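Local coordinates for protein myosin-I heavy chain (Dictyostelium discoideum, PDB 5EJR) that works as an actin-based motor with ATPase activity in early phagocytosis and adhesion, the piece here being a MyTH4-FERM unit of its tail, at residues A[253-264]-A[286-297]; A[421-429]-A[489-500]. All coordinates share one frame; numbering follows the deposited sequence.

In the fold
Both contacts belong to the FERM part of the tail, contact 1 to its ubiquitin-like lobe and contact 2 to its PTB/PH-like lobe, with centres about 16 Å apart. In contact 1 two antiparallel strands pair along their length, so a ladder of backbone bonds dominates, with buried apolar side chains at one end and a more exposed, polar turn at the other. Contact 2 is mostly buried and has a single strand bridge; there a helix packs on a strand through one aromatic ring, with waters filling in for direct polar bonds. The contacts touch where R297 O packs against T423 OG1, and one ethanediol molecule bridges R297 and S499.

Contact 1: A[253-264]-A[286-297]. With EDO (1,2-ethanediol), chain C; EDO (1,2-ethanediol), chain E.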
loop_
_atom_site.group_PDB
_atom_site.type_symbol
_atom_site.label_atom_id
_atom_site.label_comp_id
_atom_site.label_asym_id
_atom_site.label_seq_id
_atom_site.Cartn_x
_atom_site.Cartn_y
_atom_site.Cartn_z
ATOM N N PHE A 253 -5.752 -5.221 -15.108
ATOM C CA PHE A 253 -4.487 -4.847 -14.529
ATOM C C PHE A 253 -4.574 -4.564 -13.048
ATOM O O PHE A 253 -5.636 -4.215 -12.526
ATOM C CB PHE A 253 -3.889 -3.645 -15.310
ATOM C CG PHE A 253 -3.351 -4.012 -16.674
ATOM C CD1 PHE A 253 -4.196 -4.097 -17.776
ATOM C CD2 PHE A 253 -2.005 -4.322 -16.848
ATOM C CE1 PHE A 253 -3.705 -4.493 -19.024
ATOM C CE2 PHE A 253 -1.527 -4.747 -18.088
ATOM C CZ PHE A 253 -2.381 -4.809 -19.175
ATOM N N GLY A 254 -3.448 -4.757 -12.379
ATOM C CA GLY A 254 -3.323 -4.521 -10.951
ATOM C C GLY A 254 -1.921 -4.055 -10.643
ATOM O O GLY A 254 -1.121 -3.858 -11.560
ATOM N N ILE A 255 -1.601 -3.937 -9.357
ATOM C CA ILE A 255 -0.294 -3.505 -8.882
ATOM C C ILE A 255 0.276 -4.473 -7.868
ATOM O O ILE A 255 -0.470 -5.026 -7.060
ATOM C CB ILE A 255 -0.405 -2.047 -8.347
ATOM C CG1 ILE A 255 -0.548 -1.065 -9.546
ATOM C CG2 ILE A 255 0.767 -1.664 -7.404
ATOM C CD1 ILE A 255 -0.618 0.392 -9.219
ATOM N N SER A 256 1.595 -4.694 -7.943
ATOM C CA SER A 256 2.376 -5.490 -7.006
ATOM C C SER A 256 3.481 -4.629 -6.353
ATOM O O SER A 256 4.029 -3.715 -6.987
ATOM C CB SER A 256 2.999 -6.695 -7.713
ATOM O OG SER A 256 1.982 -7.611 -8.086
ATOM N N ALA A 257 3.789 -4.917 -5.092
ATOM C CA ALA A 257 4.876 -4.264 -4.337
ATOM C C ALA A 257 6.075 -5.174 -4.566
ATOM O O ALA A 257 6.019 -6.355 -4.229
ATOM C CB ALA A 257 4.543 -4.196 -2.849
ATOM N N VAL A 258 7.100 -4.664 -5.232
ATOM C CA VAL A 258 8.288 -5.446 -5.600
ATOM C C VAL A 258 9.537 -4.977 -4.839
ATOM O O VAL A 258 9.838 -3.796 -4.871
ATOM C CB VAL A 258 8.530 -5.374 -7.149
ATOM C CG1 VAL A 258 9.806 -6.129 -7.559
ATOM C CG2 VAL A 258 7.315 -5.874 -7.935
ATOM N N ASN A 259 10.271 -5.911 -4.196
ATOM C CA ASN A 259 11.551 -5.662 -3.516
ATOM C C ASN A 259 12.574 -6.642 -4.122
ATOM O O ASN A 259 12.463 -7.851 -3.927
ATOM C CB ASN A 259 11.430 -5.850 -1.994
ATOM C CG ASN A 259 12.651 -5.416 -1.204
ATOM O OD1 ASN A 259 13.803 -5.663 -1.591
ATOM N ND2 ASN A 259 12.423 -4.782 -0.048
ATOM N N GLU A 260 13.530 -6.124 -4.892
ATOM C CA GLU A 260 14.515 -6.957 -5.582
ATOM C C GLU A 260 15.614 -7.556 -4.687
ATOM O O GLU A 260 16.045 -8.685 -4.951
ATOM C CB GLU A 260 15.139 -6.194 -6.757
ATOM C CG GLU A 260 14.213 -6.096 -7.961
ATOM C CD GLU A 260 14.721 -5.281 -9.134
ATOM O OE1 GLU A 260 15.956 -5.154 -9.294
ATOM O OE2 GLU A 260 13.874 -4.787 -9.913
ATOM N N THR A 261 16.083 -6.816 -3.658
ATOM C CA THR A 261 17.152 -7.314 -2.775
ATOM C C THR A 261 16.640 -8.469 -1.916
ATOM O O THR A 261 17.346 -9.463 -1.728
ATOM C CB THR A 261 17.825 -6.191 -1.976
ATOM O OG1 THR A 261 16.917 -5.694 -1.001
ATOM C CG2 THR A 261 18.330 -5.064 -2.854
ATOM N N ALA A 262 15.394 -8.350 -1.436
ATOM C CA ALA A 262 14.716 -9.396 -0.684
ATOM C C ALA A 262 13.585 -9.791 -1.615
ATOM O O ALA A 262 12.584 -9.082 -1.638
ATOM C CB ALA A 262 14.164 -8.832 0.620
ATOM N N GLY A 263 13.814 -10.824 -2.441
ATOM C CA GLY A 263 12.921 -11.355 -3.480
ATOM C C GLY A 263 11.440 -11.435 -3.158
ATOM O O GLY A 263 10.888 -12.521 -2.959
ATOM N N ILE A 264 10.782 -10.276 -3.143
ATOM C CA ILE A 264 9.365 -10.129 -2.829
ATOM C C ILE A 264 8.687 -9.431 -3.983
ATOM O O ILE A 264 9.219 -8.464 -4.537
ATOM C CB ILE A 264 9.146 -9.347 -1.488
ATOM C CG1 ILE A 264 9.767 -10.084 -0.284
ATOM C CG2 ILE A 264 7.636 -9.031 -1.222
ATOM C CD1 ILE A 264 10.188 -9.176 0.817
ATOM N N GLU A 286 12.347 -5.713 6.164
ATOM C CA GLU A 286 12.984 -6.303 4.982
ATOM C C GLU A 286 14.076 -5.394 4.452
ATOM O O GLU A 286 13.931 -4.170 4.477
ATOM C CB GLU A 286 11.966 -6.613 3.858
ATOM C CG GLU A 286 11.030 -7.777 4.151
ATOM C CD GLU A 286 11.606 -9.184 4.184
ATOM O OE1 GLU A 286 12.743 -9.392 3.699
ATOM O OE2 GLU A 286 10.897 -10.090 4.677
ATOM N N LYS A 287 15.169 -6.002 3.992
ATOM C CA LYS A 287 16.313 -5.316 3.403
ATOM C C LYS A 287 15.926 -4.804 2.005
ATOM O O LYS A 287 15.162 -5.463 1.293
ATOM C CB LYS A 287 17.497 -6.294 3.269
ATOM C CG LYS A 287 18.190 -6.681 4.591
ATOM C CD LYS A 287 19.282 -5.686 5.060
ATOM C CE LYS A 287 20.454 -5.490 4.108
ATOM N NZ LYS A 287 21.250 -6.732 3.906
ATOM N N GLY A 288 16.467 -3.648 1.632
ATOM C CA GLY A 288 16.255 -3.051 0.321
ATOM C C GLY A 288 15.021 -2.194 0.149
ATOM O O GLY A 288 14.255 -1.983 1.094
ATOM N N GLU A 289 14.836 -1.692 -1.086
ATOM C CA GLU A 289 13.753 -0.783 -1.457
ATOM C C GLU A 289 12.583 -1.451 -2.213
ATOM O O GLU A 289 12.808 -2.237 -3.139
ATOM C CB GLU A 289 14.330 0.375 -2.297
ATOM C CG GLU A 289 13.583 1.687 -2.129
ATOM C CD GLU A 289 13.646 2.653 -3.299
ATOM O OE1 GLU A 289 13.263 2.258 -4.426
ATOM O OE2 GLU A 289 14.011 3.829 -3.072
ATOM N N PHE A 290 11.343 -1.086 -1.844
ATOM C CA PHE A 290 10.134 -1.542 -2.533
ATOM C C PHE A 290 9.731 -0.527 -3.591
ATOM O O PHE A 290 9.908 0.680 -3.410
ATOM C CB PHE A 290 8.938 -1.713 -1.573
ATOM C CG PHE A 290 8.869 -2.996 -0.784
ATOM C CD1 PHE A 290 8.226 -4.117 -1.301
ATOM C CD2 PHE A 290 9.392 -3.070 0.506
ATOM C CE1 PHE A 290 8.156 -5.307 -0.568
ATOM C CE2 PHE A 290 9.316 -4.259 1.242
ATOM C CZ PHE A 290 8.703 -5.370 0.698
ATOM N N TYR A 291 9.111 -1.021 -4.665
ATOM C CA TYR A 291 8.530 -0.189 -5.700
ATOM C C TYR A 291 7.250 -0.824 -6.213
ATOM O O TYR A 291 7.079 -2.034 -6.089
ATOM C CB TYR A 291 9.528 0.148 -6.829
ATOM C CG TYR A 291 9.952 -1.027 -7.679
ATOM C CD1 TYR A 291 9.231 -1.386 -8.815
ATOM C CD2 TYR A 291 11.113 -1.737 -7.391
ATOM C CE1 TYR A 291 9.638 -2.443 -9.626
ATOM C CE2 TYR A 291 11.535 -2.793 -8.199
ATOM C CZ TYR A 291 10.796 -3.140 -9.320
ATOM O OH TYR A 291 11.205 -4.176 -10.127
ATOM N N PHE A 292 6.348 0.000 -6.747
ATOM C CA PHE A 292 5.087 -0.440 -7.340
ATOM C C PHE A 292 5.294 -0.775 -8.808
ATOM O O PHE A 292 5.924 -0.002 -9.539
ATOM C CB PHE A 292 4.038 0.663 -7.247
ATOM C CG PHE A 292 3.544 0.988 -5.865
ATOM C CD1 PHE A 292 2.828 0.054 -5.126
ATOM C CD2 PHE A 292 3.721 2.258 -5.331
ATOM C CE1 PHE A 292 2.333 0.369 -3.867
ATOM C CE2 PHE A 292 3.245 2.566 -4.054
ATOM C CZ PHE A 292 2.538 1.626 -3.338
ATOM N N GLN A 293 4.749 -1.922 -9.243
ATOM C CA GLN A 293 4.827 -2.353 -10.632
ATOM C C GLN A 293 3.431 -2.783 -11.146
ATOM O O GLN A 293 2.743 -3.557 -10.488
ATOM C CB GLN A 293 5.871 -3.464 -10.778
ATOM C CG GLN A 293 5.890 -4.205 -12.121
ATOM C CD GLN A 293 6.712 -5.479 -12.038
ATOM O OE1 GLN A 293 6.288 -6.478 -11.468
ATOM N NE2 GLN A 293 7.877 -5.508 -12.659
ATOM N N VAL A 294 3.010 -2.224 -12.277
ATOM C CA VAL A 294 1.754 -2.585 -12.924
ATOM C C VAL A 294 1.981 -3.952 -13.559
ATOM O O VAL A 294 3.037 -4.212 -14.142
ATOM C CB VAL A 294 1.238 -1.519 -13.931
ATOM C CG1 VAL A 294 0.171 -2.088 -14.872
ATOM C CG2 VAL A 294 0.679 -0.308 -13.186
ATOM N N ARG A 295 1.019 -4.846 -13.373
ATOM C CA ARG A 295 1.082 -6.188 -13.934
ATOM C C ARG A 295 -0.282 -6.522 -14.476
ATOM O O ARG A 295 -1.285 -6.024 -13.970
ATOM C CB ARG A 295 1.455 -7.215 -12.850
ATOM C CG ARG A 295 2.913 -7.128 -12.382
ATOM C CD ARG A 295 3.274 -8.357 -11.577
ATOM N NE ARG A 295 3.497 -9.548 -12.407
ATOM C CZ ARG A 295 4.617 -9.807 -13.075
ATOM N NH1 ARG A 295 5.598 -8.911 -13.116
ATOM N NH2 ARG A 295 4.747 -10.942 -13.747
ATOM N N ARG A 296 -0.332 -7.394 -15.477
ATOM C CA ARG A 296 -1.635 -7.856 -15.932
ATOM C C ARG A 296 -2.009 -8.932 -14.929
ATOM O O ARG A 296 -1.232 -9.882 -14.686
ATOM C CB ARG A 296 -1.635 -8.395 -17.360
ATOM C CG ARG A 296 -3.076 -8.793 -17.683
ATOM C CD ARG A 296 -3.243 -9.174 -19.067
ATOM N NE ARG A 296 -4.542 -9.790 -19.310
ATOM C CZ ARG A 296 -4.945 -10.097 -20.528
ATOM N NH1 ARG A 296 -4.180 -9.812 -21.578
ATOM N NH2 ARG A 296 -6.111 -10.689 -20.713
ATOM N N ARG A 297 -3.107 -8.673 -14.234
ATOM C CA ARG A 297 -3.570 -9.478 -13.124
ATOM C C ARG A 297 -4.540 -10.558 -13.551
ATOM O O ARG A 297 -4.420 -11.679 -13.084
ATOM C CB ARG A 297 -4.194 -8.560 -12.053
ATOM C CG ARG A 297 -4.661 -9.279 -10.753
ATOM C CD ARG A 297 -3.517 -9.726 -9.850
ATOM N NE ARG A 297 -2.714 -8.601 -9.360
ATOM C CZ ARG A 297 -1.382 -8.570 -9.361
ATOM N NH1 ARG A 297 -0.685 -9.602 -9.826
ATOM N NH2 ARG A 297 -0.734 -7.506 -8.897
HETATM C C1 EDO C . 7.054 3.208 -5.897
HETATM O O1 EDO C . 7.453 2.868 -7.230
HETATM C C2 EDO C . 7.573 4.600 -5.453
HETATM O O2 EDO C . 6.543 5.241 -4.693
HETATM C C1 EDO E . -5.742 -7.621 -7.499
HETATM O O1 EDO E . -4.837 -6.726 -8.155
HETATM C C2 EDO E . -5.827 -7.280 -5.961
HETATM O O2 EDO E . -6.681 -6.151 -5.819
#
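Strands 253-259 and 290-296 pair antiparallel in the ubiquitin-like lobe of the FERM domain, joined by paired backbone bonds, the straightest from V258 N to Y291 O (2.8 Å, 175°). On the face carrying I255, A257, V294 and F292, CG2 of I255 rests against CD1 of F292 at 3.5 Å, and this side forms buried core under helices 232-243 and 274-283. Farther along, the N259 side chain crosses the F290 ring at about a right angle, its CB over the face 3.7 Å from the centroid; W281 also stacks with that ring. The amide of N259 works at both ends: ND2 gives a bent bond to K287 O, from above its carbonyl plane, and OD1 takes the backbone N of A262 in an Asx motif. On the other face V258 CB sits over the Y291 ring in a CH-pi contact. With CG of Y291 between its backbone N and carbonyl carbon (chi1 67°), the ring lies alongside V258 and its OH donates to the anti lone pair of E260 OE2 at 2.7 Å. At the opposite end R297, bent at chi2 and chi3, folds back over G254, and its NH2 donates to S256 OG at 2.8 Å, 17° out of the guanidinium plane.

Contact 2: A[421-429]-A[489-500]; sequences GCTLFNIQQ and FTTDEHSSIASV. With EDO (1,2-ethanediol), chain D; EDO (1,2-ethanediol), chain E; EDO (1,2-ethanediol), chain H.
Apolar packing centres on F425, whose ring lies between strand 423-428 and helix 494-500. I497 sets CG1 squarely over the ring, 3.6 Å from the centroid in a CH-pi contact. V500 CG2 meets the ring edge at CZ, and S496 CB approaches CE1 at 3.7 Å. F425 keeps CG anti to its carbonyl carbon (chi1 -63°), which directs the ring at the helix; an alanine here would probably open a gap beneath I497 and leave its CG1 without the aromatic face. Beyond the ring, T423 and V500 meet tip to tip. Polar links run mainly through water. E493, at the N-cap position, brings OE2 to the ring edge at F425 CD1, while OE1 accepts hydrogen bonds from two waters; one also accepts from N426 N, the other donates to N426 O and accepts from T491 OG1. That same OG1 takes the backbone N of E493 at 3.0 Å, an ST turn leading into the helix. Backbone pairing is confined to one antiparallel bridge, where Q428 N donates to T490 O at 3.0 Å and the return bond is weak. A C-terminal helix capping one end of a two-sheet beta sandwich, here over F425, is characteristic of the PTB/PH fold, the last FERM lobe.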
loop_
_atom_site.group_PDB
_atom_site.type_symbol
_atom_site.label_atom_id
_atom_site.label_comp_id
_atom_site.label_asym_id
_atom_site.label_seq_id
_atom_site.Cartn_x
_atom_site.Cartn_y
_atom_site.Cartn_z
ATOM N N GLY A 421 -1.947 -17.858 -15.900
ATOM C CA GLY A 421 -3.210 -17.156 -15.652
ATOM C C GLY A 421 -3.683 -17.188 -14.212
ATOM O O GLY A 421 -4.748 -16.657 -13.915
ATOM N N CYS A 422 -2.875 -17.770 -13.292
ATOM C CA CYS A 422 -3.195 -17.881 -11.856
ATOM C C CYS A 422 -2.623 -16.727 -11.082
ATOM O O CYS A 422 -1.465 -16.365 -11.330
ATOM C CB CYS A 422 -2.629 -19.187 -11.290
ATOM S SG CYS A 422 -3.487 -20.674 -11.820
ATOM N N THR A 423 -3.365 -16.219 -10.073
ATOM C CA THR A 423 -2.817 -15.274 -9.095
ATOM C C THR A 423 -2.422 -16.164 -7.890
ATOM O O THR A 423 -3.246 -16.942 -7.392
ATOM C CB THR A 423 -3.767 -14.108 -8.755
ATOM O OG1 THR A 423 -3.991 -13.334 -9.927
ATOM C CG2 THR A 423 -3.192 -13.168 -7.683
ATOM N N LEU A 424 -1.158 -16.072 -7.450
ATOM C CA LEU A 424 -0.633 -16.920 -6.363
ATOM C C LEU A 424 -0.481 -16.208 -5.037
ATOM O O LEU A 424 -0.075 -15.057 -4.993
ATOM C CB LEU A 424 0.710 -17.586 -6.764
ATOM C CG LEU A 424 0.776 -18.291 -8.122
ATOM C CD1 LEU A 424 2.222 -18.654 -8.479
ATOM C CD2 LEU A 424 -0.062 -19.514 -8.146
ATOM N N PHE A 425 -0.850 -16.885 -3.953
ATOM C CA PHE A 425 -0.722 -16.332 -2.604
ATOM C C PHE A 425 -0.012 -17.375 -1.742
ATOM O O PHE A 425 -0.381 -18.543 -1.787
ATOM C CB PHE A 425 -2.125 -16.047 -1.991
ATOM C CG PHE A 425 -2.944 -15.007 -2.720
ATOM C CD1 PHE A 425 -2.762 -13.652 -2.467
ATOM C CD2 PHE A 425 -3.865 -15.382 -3.694
ATOM C CE1 PHE A 425 -3.499 -12.688 -3.161
ATOM C CE2 PHE A 425 -4.615 -14.421 -4.374
ATOM C CZ PHE A 425 -4.418 -13.080 -4.116
ATOM N N ASN A 426 0.983 -16.977 -0.951
ATOM C CA ASN A 426 1.650 -17.924 -0.033
ATOM C C ASN A 426 0.728 -18.275 1.117
ATOM O O ASN A 426 0.218 -17.379 1.781
ATOM C CB ASN A 426 2.970 -17.353 0.518
ATOM C CG ASN A 426 3.998 -17.017 -0.534
ATOM O OD1 ASN A 426 4.617 -15.957 -0.509
ATOM N ND2 ASN A 426 4.185 -17.896 -1.495
ATOM N N ILE A 427 0.462 -19.571 1.317
ATOM C CA ILE A 427 -0.394 -20.035 2.418
ATOM C C ILE A 427 0.340 -21.032 3.302
ATOM O O ILE A 427 1.242 -21.729 2.828
ATOM C CB ILE A 427 -1.787 -20.583 1.984
ATOM C CG1 ILE A 427 -1.663 -21.794 1.029
ATOM C CG2 ILE A 427 -2.690 -19.487 1.419
ATOM C CD1 ILE A 427 -2.167 -23.012 1.602
ATOM N N GLN A 428 -0.100 -21.130 4.569
ATOM C CA GLN A 428 0.419 -22.080 5.556
ATOM C C GLN A 428 -0.659 -23.127 5.817
ATOM O O GLN A 428 -1.829 -22.787 6.001
ATOM C CB GLN A 428 0.838 -21.367 6.853
ATOM C CG GLN A 428 1.993 -20.384 6.678
ATOM C CD GLN A 428 3.350 -21.002 6.915
ATOM O OE1 GLN A 428 3.554 -21.819 7.826
ATOM N NE2 GLN A 428 4.333 -20.566 6.142
ATOM N N GLN A 429 -0.262 -24.398 5.788
ATOM C CA GLN A 429 -1.122 -25.566 5.948
ATOM C C GLN A 429 -0.548 -26.554 6.967
ATOM O O GLN A 429 0.669 -26.632 7.132
ATOM C CB GLN A 429 -1.197 -26.298 4.603
ATOM C CG GLN A 429 -2.449 -26.037 3.794
ATOM C CD GLN A 429 -2.560 -27.044 2.675
ATOM O OE1 GLN A 429 -1.558 -27.448 2.055
ATOM N NE2 GLN A 429 -3.779 -27.522 2.438
ATOM N N PHE A 489 -7.532 -21.815 4.842
ATOM C CA PHE A 489 -6.120 -21.611 4.506
ATOM C C PHE A 489 -5.560 -20.459 5.313
ATOM O O PHE A 489 -6.200 -19.411 5.425
ATOM C CB PHE A 489 -5.963 -21.331 2.998
ATOM C CG PHE A 489 -6.892 -22.109 2.094
ATOM C CD1 PHE A 489 -6.543 -23.368 1.629
ATOM C CD2 PHE A 489 -8.122 -21.582 1.711
ATOM C CE1 PHE A 489 -7.401 -24.080 0.779
ATOM C CE2 PHE A 489 -8.982 -22.297 0.870
ATOM C CZ PHE A 489 -8.609 -23.533 0.399
ATOM N N THR A 490 -4.376 -20.650 5.890
ATOM C CA THR A 490 -3.737 -19.635 6.733
ATOM C C THR A 490 -3.014 -18.643 5.877
ATOM O O THR A 490 -2.116 -19.022 5.124
ATOM C CB THR A 490 -2.873 -20.313 7.825
ATOM O OG1 THR A 490 -3.732 -21.128 8.631
ATOM C CG2 THR A 490 -2.098 -19.319 8.688
ATOM N N THR A 491 -3.415 -17.356 5.994
ATOM C CA THR A 491 -2.899 -16.218 5.231
ATOM C C THR A 491 -3.459 -14.924 5.794
ATOM O O THR A 491 -4.651 -14.873 6.127
ATOM C CB THR A 491 -3.285 -16.320 3.706
ATOM O OG1 THR A 491 -3.054 -15.064 3.074
ATOM C CG2 THR A 491 -4.752 -16.718 3.459
ATOM N N ASP A 492 -2.651 -13.849 5.776
ATOM C CA ASP A 492 -3.123 -12.530 6.210
ATOM C C ASP A 492 -3.550 -11.668 5.010
ATOM O O ASP A 492 -3.839 -10.485 5.182
ATOM C CB ASP A 492 -2.020 -11.801 7.004
ATOM C CG ASP A 492 -0.743 -11.519 6.210
ATOM O OD1 ASP A 492 -0.589 -12.084 5.095
ATOM O OD2 ASP A 492 0.108 -10.743 6.709
ATOM N N GLU A 493 -3.574 -12.243 3.791
ATOM C CA GLU A 493 -3.911 -11.445 2.619
ATOM C C GLU A 493 -5.407 -11.465 2.265
ATOM O O GLU A 493 -5.765 -11.433 1.081
ATOM C CB GLU A 493 -3.044 -11.849 1.419
ATOM C CG GLU A 493 -1.579 -11.473 1.569
ATOM C CD GLU A 493 -0.754 -11.961 0.387
ATOM O OE1 GLU A 493 -0.029 -12.964 0.559
ATOM O OE2 GLU A 493 -0.880 -11.396 -0.724
ATOM N N HIS A 494 -6.283 -11.401 3.282
ATOM C CA HIS A 494 -7.730 -11.380 3.020
ATOM C C HIS A 494 -8.143 -10.333 2.001
ATOM O O HIS A 494 -8.975 -10.610 1.157
ATOM C CB HIS A 494 -8.561 -11.187 4.317
ATOM C CG HIS A 494 -8.150 -9.999 5.122
ATOM N ND1 HIS A 494 -8.752 -8.769 4.946
ATOM C CD2 HIS A 494 -7.218 -9.901 6.098
ATOM C CE1 HIS A 494 -8.180 -7.967 5.837
ATOM N NE2 HIS A 494 -7.233 -8.606 6.538
ATOM N N SER A 495 -7.576 -9.144 2.077
ATOM C CA SER A 495 -8.000 -8.066 1.188
ATOM C C SER A 495 -7.706 -8.331 -0.328
ATOM O O SER A 495 -8.597 -8.188 -1.180
ATOM C CB SER A 495 -7.421 -6.735 1.654
ATOM O OG SER A 495 -8.060 -5.711 0.905
ATOM N N SER A 496 -6.483 -8.725 -0.643
ATOM C CA SER A 496 -6.097 -9.078 -2.022
ATOM C C SER A 496 -6.835 -10.342 -2.463
ATOM O O SER A 496 -7.286 -10.425 -3.606
ATOM C CB SER A 496 -4.598 -9.339 -2.089
ATOM O OG SER A 496 -3.896 -8.128 -1.911
ATOM N N ILE A 497 -6.952 -11.328 -1.579
ATOM C CA ILE A 497 -7.643 -12.585 -1.932
ATOM C C ILE A 497 -9.096 -12.329 -2.266
ATOM O O ILE A 497 -9.582 -12.868 -3.251
ATOM C CB ILE A 497 -7.494 -13.687 -0.849
ATOM C CG1 ILE A 497 -6.032 -14.120 -0.739
ATOM C CG2 ILE A 497 -8.390 -14.903 -1.198
ATOM C CD1 ILE A 497 -5.716 -14.902 0.499
ATOM N N ALA A 498 -9.794 -11.482 -1.459
ATOM C CA ALA A 498 -11.208 -11.170 -1.737
ATOM C C ALA A 498 -11.363 -10.482 -3.108
ATOM O O ALA A 498 -12.258 -10.815 -3.858
ATOM C CB ALA A 498 -11.765 -10.269 -0.640
ATOM N N SER A 499 -10.487 -9.529 -3.436
ATOM C CA SER A 499 -10.559 -8.824 -4.714
ATOM C C SER A 499 -10.347 -9.806 -5.921
ATOM O O SER A 499 -11.127 -9.790 -6.876
ATOM C CB SER A 499 -9.542 -7.678 -4.728
ATOM O OG SER A 499 -9.067 -7.404 -6.037
ATOM N N VAL A 500 -9.310 -10.662 -5.859
ATOM C CA VAL A 500 -9.031 -11.641 -6.932
ATOM C C VAL A 500 -10.157 -12.670 -7.015
ATOM O O VAL A 500 -10.681 -12.928 -8.105
ATOM C CB VAL A 500 -7.636 -12.289 -6.749
ATOM C CG1 VAL A 500 -7.423 -13.436 -7.731
ATOM C CG2 VAL A 500 -6.548 -11.241 -6.909
HETATM C C1 EDO D . -11.569 -9.192 2.922
HETATM O O1 EDO D . -10.935 -8.002 3.361
HETATM C C2 EDO D . -13.101 -9.008 2.928
HETATM O O2 EDO D . -13.473 -7.939 2.071
HETATM C C1 EDO E . -5.742 -7.621 -7.499
HETATM O O1 EDO E . -4.837 -6.726 -8.155
HETATM C C2 EDO E . -5.827 -7.280 -5.961
HETATM O O2 EDO E . -6.681 -6.151 -5.819
HETATM C C1 EDO H . 0.579 -15.747 -16.666
HETATM O O1 EDO H . 0.461 -16.140 -15.316
HETATM C C2 EDO H . 0.824 -14.229 -16.930
HETATM O O2 EDO H . 1.552 -13.535 -15.933
HETATM O O HOH W 1 1.645 -14.319 -1.133
HETATM O O HOH W 2 -0.532 -14.903 2.248
#